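Local coordinates for protein membrane-anchored mycosin mycp1 (Mycobacterium thermoresistibile, PDB 4HVL) that probably cleaves proteins as a subtilisin-like serine endopeptidase anchored in the membrane, and is an essential component of the ESX-1 type VII secretion system, at residues P80-G94 and R127-Q139. Residues are numbered along the deposited sequence; the frame is centred on the assembly and turned at random.
Sequences PAEPGGDFVDAAGNG and RILSLRHTSAAFQ. With ZN (zinc ion), chain B.
R132 grips the carboxylate of D86 side-on with two nitrogens. Its NH2 reaches D86 OD2 at 2.9 Å through the syn lone pair, while NE meets OD1 at 3.1 Å, rising out of the carboxylate plane; the two flat groups are turned 51° apart. CG of D86 lies anti to the backbone N (chi1 -154°), which brings the carboxylate alongside the arginine; OD1 also accepts from the backbone N of V88, closing an Asx turn, and from that of D89, an Asx motif. A water joins R132 NH2 to D89 OD2. V88 then wedges in with its two methyls: CG1 sits over one face of the F138 ring, a CH-pi contact 3.7 Å from the centroid, and CG2 lies against H133 O at 3.3 Å. D89 OD2 comes to the edge of the same ring.

The backbones carry this contact as strand 82-86 running parallel to 127-132, an edge strand of the central subtilisin sheet. E82 N bonds I128 O, and E82 O accepts from S130 N at 2.9 Å. Between P83 and D86 a beta bulge shifts the register by one; G85 O accepts R132 N and F87 N meets R132 O. S130 OG donates to G94 O at 2.6 Å, tying in the returning chain. At the other end E82 OE1 forms a salt bridge with R127 NH2, met from above the carboxylate plane, and R127 NH1 hydrogen-bonds T65 OG1.

Beyond the strand, H133 ND1 and T134 OG1 bind a zinc ion that E181 also holds. With three donors on OD1, D86 probably stays ionised, so the R132 pair would be a charged tie fixing the chain from D86 to D89 beside the strand that leads into this zinc site.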
loop_
_atom_site.group_PDB
_atom_site.type_symbol
_atom_site.label_atom_id
_atom_site.label_comp_id
_atom_site.label_asym_id
_atom_site.label_seq_id
_atom_site.Cartn_x
_atom_site.Cartn_y
_atom_site.Cartn_z
ATOM N N PRO A 80 -9.615 12.298 -8.967
ATOM C CA PRO A 80 -8.936 13.375 -9.697
ATOM C C PRO A 80 -7.431 13.411 -9.453
ATOM O O PRO A 80 -6.893 14.404 -8.961
ATOM C CB PRO A 80 -9.618 14.641 -9.157
ATOM C CG PRO A 80 -9.972 14.279 -7.763
ATOM C CD PRO A 80 -10.397 12.834 -7.834
ATOM N N ALA A 81 -6.755 12.332 -9.813
ATOM C CA ALA A 81 -5.334 12.201 -9.555
ATOM C C ALA A 81 -4.476 13.155 -10.374
ATOM O O ALA A 81 -4.859 13.565 -11.458
ATOM C CB ALA A 81 -4.891 10.767 -9.812
ATOM N N GLU A 82 -3.297 13.471 -9.836
ATOM C CA GLU A 82 -2.332 14.354 -10.475
ATOM C C GLU A 82 -1.044 13.572 -10.751
ATOM O O GLU A 82 -0.750 12.598 -10.039
ATOM C CB GLU A 82 -2.088 15.576 -9.600
ATOM C CG GLU A 82 -3.318 16.470 -9.473
ATOM C CD GLU A 82 -3.179 17.527 -8.377
ATOM O OE1 GLU A 82 -2.350 18.435 -8.545
ATOM O OE2 GLU A 82 -3.887 17.453 -7.341
ATOM N N PRO A 83 -0.309 13.956 -11.815
ATOM C CA PRO A 83 0.901 13.238 -12.178
ATOM C C PRO A 83 1.939 13.221 -11.039
ATOM O O PRO A 83 2.285 14.268 -10.491
ATOM C CB PRO A 83 1.453 14.008 -13.404
ATOM C CG PRO A 83 0.458 15.099 -13.729
ATOM C CD PRO A 83 -0.688 15.023 -12.772
ATOM N N GLY A 84 2.400 12.041 -10.664
ATOM C CA GLY A 84 3.473 11.919 -9.674
ATOM C C GLY A 84 4.728 11.273 -10.232
ATOM O O GLY A 84 5.702 11.107 -9.516
ATOM N N GLY A 85 4.705 10.903 -11.508
ATOM C CA GLY A 85 5.842 10.237 -12.134
ATOM C C GLY A 85 5.645 8.756 -12.438
ATOM O O GLY A 85 4.766 8.075 -11.868
ATOM N N ASP A 86 6.478 8.277 -13.358
ATOM C CA ASP A 86 6.436 6.909 -13.862
ATOM C C ASP A 86 7.801 6.269 -13.685
ATOM O O ASP A 86 8.817 6.819 -14.127
ATOM C CB ASP A 86 6.061 6.952 -15.336
ATOM C CG ASP A 86 5.399 5.686 -15.824
ATOM O OD1 ASP A 86 5.736 4.579 -15.370
ATOM O OD2 ASP A 86 4.551 5.793 -16.729
ATOM N N PHE A 87 7.808 5.105 -13.047
ATOM C CA PHE A 87 9.018 4.322 -12.821
ATOM C C PHE A 87 8.965 2.995 -13.575
ATOM O O PHE A 87 9.773 2.129 -13.343
ATOM C CB PHE A 87 9.204 4.134 -11.316
ATOM C CG PHE A 87 9.405 5.440 -10.584
ATOM C CD1 PHE A 87 8.362 6.316 -10.408
ATOM C CD2 PHE A 87 10.648 5.801 -10.125
ATOM C CE1 PHE A 87 8.553 7.533 -9.787
ATOM C CE2 PHE A 87 10.847 7.020 -9.485
ATOM C CZ PHE A 87 9.791 7.876 -9.310
ATOM N N VAL A 88 8.019 2.877 -14.507
ATOM C CA VAL A 88 7.880 1.719 -15.416
ATOM C C VAL A 88 8.170 2.150 -16.842
ATOM O O VAL A 88 9.103 1.642 -17.503
ATOM C CB VAL A 88 6.449 1.138 -15.299
ATOM C CG1 VAL A 88 6.189 0.038 -16.326
ATOM C CG2 VAL A 88 6.251 0.625 -13.883
ATOM N N ASP A 89 7.380 3.103 -17.318
ATOM C CA ASP A 89 7.614 3.695 -18.623
ATOM C C ASP A 89 8.442 4.971 -18.454
ATOM O O ASP A 89 8.040 5.936 -17.796
ATOM C CB ASP A 89 6.308 3.978 -19.334
ATOM C CG ASP A 89 6.493 4.230 -20.818
ATOM O OD1 ASP A 89 7.427 4.972 -21.204
ATOM O OD2 ASP A 89 5.689 3.688 -21.616
ATOM N N ALA A 90 9.601 4.972 -19.090
ATOM C CA ALA A 90 10.544 6.059 -18.950
ATOM C C ALA A 90 9.987 7.396 -19.441
ATOM O O ALA A 90 10.455 8.423 -19.007
ATOM C CB ALA A 90 11.833 5.722 -19.662
ATOM N N ALA A 91 8.987 7.373 -20.320
ATOM C CA ALA A 91 8.367 8.602 -20.858
ATOM C C ALA A 91 7.020 8.975 -20.193
ATOM O O ALA A 91 6.381 9.975 -20.566
ATOM C CB ALA A 91 8.186 8.450 -22.370
ATOM N N GLY A 92 6.594 8.199 -19.211
ATOM C CA GLY A 92 5.270 8.375 -18.616
ATOM C C GLY A 92 5.243 9.413 -17.506
ATOM O O GLY A 92 6.270 10.034 -17.198
ATOM N N ASN A 93 4.066 9.602 -16.908
ATOM C CA ASN A 93 3.889 10.584 -15.826
ATOM C C ASN A 93 3.041 10.087 -14.635
ATOM O O ASN A 93 2.763 10.859 -13.736
ATOM C CB ASN A 93 3.311 11.897 -16.374
ATOM C CG ASN A 93 1.866 11.761 -16.838
ATOM O OD1 ASN A 93 1.242 10.714 -16.702
ATOM N ND2 ASN A 93 1.330 12.830 -17.404
ATOM N N GLY A 94 2.641 8.817 -14.647
ATOM C CA GLY A 94 1.876 8.219 -13.546
ATOM C C GLY A 94 0.369 8.244 -13.737
ATOM O O GLY A 94 -0.375 7.696 -12.922
ATOM N N ARG A 127 -6.068 15.509 -1.964
ATOM C CA ARG A 127 -5.439 15.401 -3.287
ATOM C C ARG A 127 -4.760 14.034 -3.415
ATOM O O ARG A 127 -4.366 13.438 -2.410
ATOM C CB ARG A 127 -4.407 16.499 -3.511
ATOM C CG ARG A 127 -5.017 17.846 -3.852
ATOM C CD ARG A 127 -3.986 18.972 -3.798
ATOM N NE ARG A 127 -3.111 19.019 -4.974
ATOM C CZ ARG A 127 -1.782 18.846 -4.980
ATOM N NH1 ARG A 127 -1.101 18.579 -3.860
ATOM N NH2 ARG A 127 -1.112 18.932 -6.126
ATOM N N ILE A 128 -4.623 13.562 -4.652
ATOM C CA ILE A 128 -3.982 12.286 -4.974
ATOM C C ILE A 128 -2.866 12.536 -5.990
ATOM O O ILE A 128 -3.129 13.079 -7.069
ATOM C CB ILE A 128 -4.996 11.354 -5.669
ATOM C CG1 ILE A 128 -6.163 11.028 -4.747
ATOM C CG2 ILE A 128 -4.336 10.080 -6.185
ATOM C CD1 ILE A 128 -7.473 10.929 -5.508
ATOM N N LEU A 129 -1.641 12.148 -5.648
ATOM C CA LEU A 129 -0.532 12.126 -6.608
ATOM C C LEU A 129 -0.272 10.672 -6.984
ATOM O O LEU A 129 -0.148 9.821 -6.083
ATOM C CB LEU A 129 0.717 12.726 -5.988
ATOM C CG LEU A 129 0.504 14.124 -5.422
ATOM C CD1 LEU A 129 1.793 14.640 -4.808
ATOM C CD2 LEU A 129 -0.010 15.078 -6.494
ATOM N N SER A 130 -0.233 10.379 -8.285
ATOM C CA SER A 130 -0.041 9.002 -8.779
ATOM C C SER A 130 1.381 8.748 -9.296
ATOM O O SER A 130 1.838 9.378 -10.249
ATOM C CB SER A 130 -1.053 8.672 -9.889
ATOM O OG SER A 130 -0.853 7.351 -10.412
ATOM N N LEU A 131 2.060 7.804 -8.663
ATOM C CA LEU A 131 3.378 7.350 -9.103
ATOM C C LEU A 131 3.227 5.910 -9.544
ATOM O O LEU A 131 2.779 5.057 -8.755
ATOM C CB LEU A 131 4.383 7.401 -7.964
ATOM C CG LEU A 131 4.760 8.757 -7.383
ATOM C CD1 LEU A 131 3.736 9.232 -6.344
ATOM C CD2 LEU A 131 6.143 8.672 -6.747
ATOM N N ARG A 132 3.553 5.629 -10.804
ATOM C CA ARG A 132 3.523 4.270 -11.287
ATOM C C ARG A 132 4.895 3.629 -11.030
ATOM O O ARG A 132 5.909 4.058 -11.582
ATOM C CB ARG A 132 3.118 4.158 -12.760
ATOM C CG ARG A 132 3.263 2.726 -13.266
ATOM C CD ARG A 132 2.460 2.422 -14.500
ATOM N NE ARG A 132 3.007 3.103 -15.675
ATOM C CZ ARG A 132 2.605 2.883 -16.919
ATOM N NH1 ARG A 132 1.659 1.998 -17.165
ATOM N NH2 ARG A 132 3.143 3.572 -17.913
ATOM N N HIS A 133 4.895 2.598 -10.201
ATOM C CA HIS A 133 6.087 1.819 -9.917
ATOM C C HIS A 133 6.021 0.381 -10.478
ATOM O O HIS A 133 7.076 -0.200 -10.750
ATOM C CB HIS A 133 6.373 1.790 -8.415
ATOM C CG HIS A 133 7.523 0.910 -8.057
ATOM N ND1 HIS A 133 7.352 -0.388 -7.634
ATOM C CD2 HIS A 133 8.858 1.090 -8.190
ATOM C CE1 HIS A 133 8.532 -0.955 -7.469
ATOM N NE2 HIS A 133 9.462 -0.076 -7.794
ATOM N N THR A 134 4.819 -0.178 -10.666
ATOM C CA THR A 134 4.648 -1.552 -11.157
ATOM C C THR A 134 3.638 -1.632 -12.276
ATOM O O THR A 134 2.677 -0.868 -12.281
ATOM C CB THR A 134 4.165 -2.495 -10.018
ATOM O OG1 THR A 134 5.258 -2.754 -9.145
ATOM C CG2 THR A 134 3.695 -3.848 -10.526
ATOM N N SER A 135 3.862 -2.565 -13.215
ATOM C CA SER A 135 2.820 -3.020 -14.157
ATOM C C SER A 135 3.091 -4.412 -14.686
ATOM O O SER A 135 4.163 -4.662 -15.263
ATOM C CB SER A 135 2.659 -2.094 -15.362
ATOM O OG SER A 135 1.745 -2.678 -16.310
ATOM N N ALA A 136 2.088 -5.284 -14.568
ATOM C CA ALA A 136 2.124 -6.597 -15.180
ATOM C C ALA A 136 2.063 -6.559 -16.727
ATOM O O ALA A 136 2.255 -7.571 -17.368
ATOM C CB ALA A 136 0.987 -7.451 -14.625
ATOM N N ALA A 137 1.770 -5.399 -17.317
ATOM C CA ALA A 137 1.678 -5.273 -18.775
ATOM C C ALA A 137 3.038 -5.032 -19.462
ATOM O O ALA A 137 3.140 -5.115 -20.692
ATOM C CB ALA A 137 0.726 -4.138 -19.133
ATOM N N PHE A 138 4.060 -4.723 -18.663
ATOM C CA PHE A 138 5.402 -4.430 -19.167
ATOM C C PHE A 138 6.377 -5.517 -18.796
ATOM O O PHE A 138 6.223 -6.161 -17.754
ATOM C CB PHE A 138 5.913 -3.126 -18.565
ATOM C CG PHE A 138 5.277 -1.899 -19.133
ATOM C CD1 PHE A 138 3.930 -1.631 -18.909
ATOM C CD2 PHE A 138 6.029 -0.986 -19.846
ATOM C CE1 PHE A 138 3.348 -0.483 -19.420
ATOM C CE2 PHE A 138 5.457 0.159 -20.351
ATOM C CZ PHE A 138 4.115 0.414 -20.135
ATOM N N GLN A 139 7.405 -5.687 -19.620
ATOM C CA GLN A 139 8.487 -6.636 -19.349
ATOM C C GLN A 139 9.840 -5.941 -19.557
ATOM O O GLN A 139 9.961 -5.068 -20.429
ATOM C CB GLN A 139 8.431 -7.850 -20.299
ATOM C CG GLN A 139 7.252 -8.793 -20.100
ATOM C CD GLN A 139 7.292 -9.512 -18.758
ATOM O OE1 GLN A 139 8.359 -9.964 -18.312
ATOM N NE2 GLN A 139 6.131 -9.617 -18.101
HETATM ZN ZN ZN B . 5.654 -1.662 -7.364
HETATM O O HOH W 1 -5.914 15.401 -6.611
HETATM O O HOH W 2 2.895 3.770 -20.860
#